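Local coordinates for protein catechol 2,3-dioxygenase (PDB 3HPV) that probably cleaves the ring of catechol with O2 to give 2-hydroxy-6-oxohexa-2,4-dienoate, using ferrous iron, as an extradiol dioxygenase, at residues L177-L182 / E280-T285. Sequence-based numbering, arbitrary orientation.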
loop_
_atom_site.group_PDB
_atom_site.type_symbol
_atom_site.label_atom_id
_atom_site.label_comp_id
_atom_site.label_asym_id
_atom_site.label_seq_id
_atom_site.Cartn_x
_atom_site.Cartn_y
_atom_site.Cartn_z
ATOM N N LEU A 177 -30.154 2.253 8.115
ATOM C CA LEU A 177 -29.565 3.352 7.361
ATOM C C LEU A 177 -28.205 3.699 7.933
ATOM O O LEU A 177 -28.070 3.925 9.134
ATOM C CB LEU A 177 -30.472 4.586 7.440
ATOM C CG LEU A 177 -30.931 5.297 6.169
ATOM C CD1 LEU A 177 -31.237 6.738 6.538
ATOM C CD2 LEU A 177 -29.856 5.264 5.098
ATOM N N VAL A 178 -27.198 3.738 7.072
ATOM C CA VAL A 178 -25.845 4.084 7.496
ATOM C C VAL A 178 -25.510 5.510 7.048
ATOM O O VAL A 178 -24.851 6.267 7.756
ATOM C CB VAL A 178 -24.809 3.121 6.884
ATOM C CG1 VAL A 178 -23.394 3.537 7.290
ATOM C CG2 VAL A 178 -25.082 1.728 7.351
ATOM N N GLU A 179 -25.976 5.871 5.861
ATOM C CA GLU A 179 -25.705 7.187 5.329
ATOM C C GLU A 179 -26.826 7.652 4.428
ATOM O O GLU A 179 -27.527 6.841 3.824
ATOM C CB GLU A 179 -24.401 7.174 4.509
ATOM C CG GLU A 179 -23.117 6.975 5.323
ATOM C CD GLU A 179 -21.855 7.260 4.520
ATOM O OE1 GLU A 179 -21.952 7.993 3.516
ATOM O OE2 GLU A 179 -20.766 6.775 4.901
ATOM N N ARG A 180 -26.991 8.965 4.348
ATOM C CA ARG A 180 -27.977 9.538 3.457
ATOM C C ARG A 180 -27.607 10.925 2.988
ATOM O O ARG A 180 -26.785 11.623 3.594
ATOM C CB ARG A 180 -29.376 9.558 4.078
ATOM C CG ARG A 180 -29.421 9.841 5.554
ATOM C CD ARG A 180 -29.440 11.313 5.913
ATOM N NE ARG A 180 -29.353 11.440 7.365
ATOM C CZ ARG A 180 -30.263 10.989 8.224
ATOM N NH1 ARG A 180 -31.364 10.380 7.793
ATOM N NH2 ARG A 180 -30.048 11.112 9.530
ATOM N N VAL A 181 -28.191 11.278 1.852
ATOM C CA VAL A 181 -28.016 12.573 1.245
ATOM C C VAL A 181 -29.329 13.304 1.539
ATOM O O VAL A 181 -30.398 12.888 1.089
ATOM C CB VAL A 181 -27.796 12.438 -0.277
ATOM C CG1 VAL A 181 -27.688 13.816 -0.924
ATOM C CG2 VAL A 181 -26.529 11.658 -0.532
ATOM N N LEU A 182 -29.230 14.361 2.340
ATOM C CA LEU A 182 -30.367 15.186 2.724
ATOM C C LEU A 182 -30.903 15.982 1.536
ATOM O O LEU A 182 -30.145 16.378 0.644
ATOM C CB LEU A 182 -29.943 16.154 3.835
ATOM C CG LEU A 182 -30.273 15.830 5.297
ATOM C CD1 LEU A 182 -30.194 14.346 5.580
ATOM C CD2 LEU A 182 -29.313 16.601 6.190
ATOM N N GLU A 280 -26.090 5.518 14.507
ATOM C CA GLU A 280 -26.988 6.460 13.862
ATOM C C GLU A 280 -26.292 6.772 12.535
ATOM O O GLU A 280 -25.064 6.758 12.454
ATOM C CB GLU A 280 -27.119 7.726 14.720
ATOM C CG GLU A 280 -28.007 7.556 15.942
ATOM C CD GLU A 280 -29.445 7.165 15.567
ATOM O OE1 GLU A 280 -30.017 7.790 14.648
ATOM O OE2 GLU A 280 -30.006 6.242 16.195
ATOM N N PRO A 281 -27.058 7.078 11.487
ATOM C CA PRO A 281 -26.446 7.374 10.185
ATOM C C PRO A 281 -25.665 8.687 10.054
ATOM O O PRO A 281 -25.743 9.565 10.909
ATOM C CB PRO A 281 -27.647 7.345 9.244
ATOM C CG PRO A 281 -28.733 7.951 10.104
ATOM C CD PRO A 281 -28.517 7.285 11.456
ATOM N N LEU A 282 -24.906 8.814 8.971
ATOM C CA LEU A 282 -24.182 10.049 8.696
ATOM C C LEU A 282 -25.028 10.741 7.633
ATOM O O LEU A 282 -25.863 10.089 7.011
ATOM C CB LEU A 282 -22.786 9.751 8.155
ATOM C CG LEU A 282 -21.965 8.875 9.104
ATOM C CD1 LEU A 282 -20.495 8.946 8.709
ATOM C CD2 LEU A 282 -22.165 9.356 10.563
ATOM N N SER A 283 -24.837 12.046 7.441
ATOM C CA SER A 283 -25.603 12.805 6.450
ATOM C C SER A 283 -24.744 13.680 5.536
ATOM O O SER A 283 -23.716 14.223 5.949
ATOM C CB SER A 283 -26.627 13.713 7.135
ATOM O OG SER A 283 -27.461 12.995 8.023
ATOM N N TRP A 284 -25.189 13.813 4.292
ATOM C CA TRP A 284 -24.516 14.638 3.310
ATOM C C TRP A 284 -25.510 15.672 2.793
ATOM O O TRP A 284 -26.626 15.321 2.393
ATOM C CB TRP A 284 -24.030 13.795 2.135
ATOM C CG TRP A 284 -23.025 12.780 2.520
ATOM C CD1 TRP A 284 -23.260 11.478 2.851
ATOM C CD2 TRP A 284 -21.619 12.992 2.677
ATOM N NE1 TRP A 284 -22.081 10.862 3.210
ATOM C CE2 TRP A 284 -21.058 11.770 3.113
ATOM C CE3 TRP A 284 -20.779 14.094 2.495
ATOM C CZ2 TRP A 284 -19.692 11.622 3.376
ATOM C CZ3 TRP A 284 -19.423 13.948 2.755
ATOM C CH2 TRP A 284 -18.893 12.718 3.194
ATOM N N THR A 285 -25.106 16.941 2.795
ATOM C CA THR A 285 -25.981 17.999 2.320
ATOM C C THR A 285 -25.972 17.925 0.807
ATOM O O THR A 285 -24.941 17.627 0.210
ATOM C CB THR A 285 -25.502 19.387 2.798
ATOM O OG1 THR A 285 -24.172 19.620 2.335
ATOM C CG2 THR A 285 -25.505 19.456 4.317
HETATM O O HOH W 1 -23.623 5.342 10.417
#
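Glu179 and Trp284 each turn CG away from the carbonyl carbon, to the side of the backbone N (chi1 -69° and -63°), and from there the extended glutamate chain carries OE1 to the indole edge. Trp284 NE1 donates to Glu179 OE1 over 2.9 Å, almost within the ring plane but from above the carboxylate plane; the two planes lie 43° apart. The other oxygen, OE2, is hydrogen-bonded to Tyr273 OH, so both carboxylate oxygens have a partner.

Arg180, across the sheet, is folded back: CG sits between backbone N and carbonyl carbon and the chain bends again at chi2, laying the guanidinium beside Ser283 and Pro281. Arg180 NE donates to Ser283 OG at the guanidinium edge, the modelled 2.5 Å being too short to take literally. Pro281 CG lies over one face, 3.5 Å from Arg180 NH2. Leu182 CD1 packs against the same serine, 3.9 Å from Ser283 CB.

Between these two faces the backbones pair in parallel. Leu282 N reaches Val178 O (2.8 Å), Arg180 N reaches Leu282 O (3.1 Å), Trp284 N reaches Arg180 O, and Leu182 N reaches Trp284 O (2.8 Å). A water donating to both Val178 O and Glu280 O extends the pairing at its N-terminal end.

Strand 282-284 borders, within this chain, the mixed iron-ligand sheet (His154, His216, Glu267), consistent with the vicinal oxygen chelate fold; a second subunit bonds to the Ser283 backbone, its Arg51 packing on Leu282. Thr285 stands at the N-cap position of helix 286-291, OG1 hydrogen-bonded to Asp287 OD1. Strand 176-182 pairs on its far edge with strand 189-195, where Val178 and Glu179 form a classic bulge opposite Trp193.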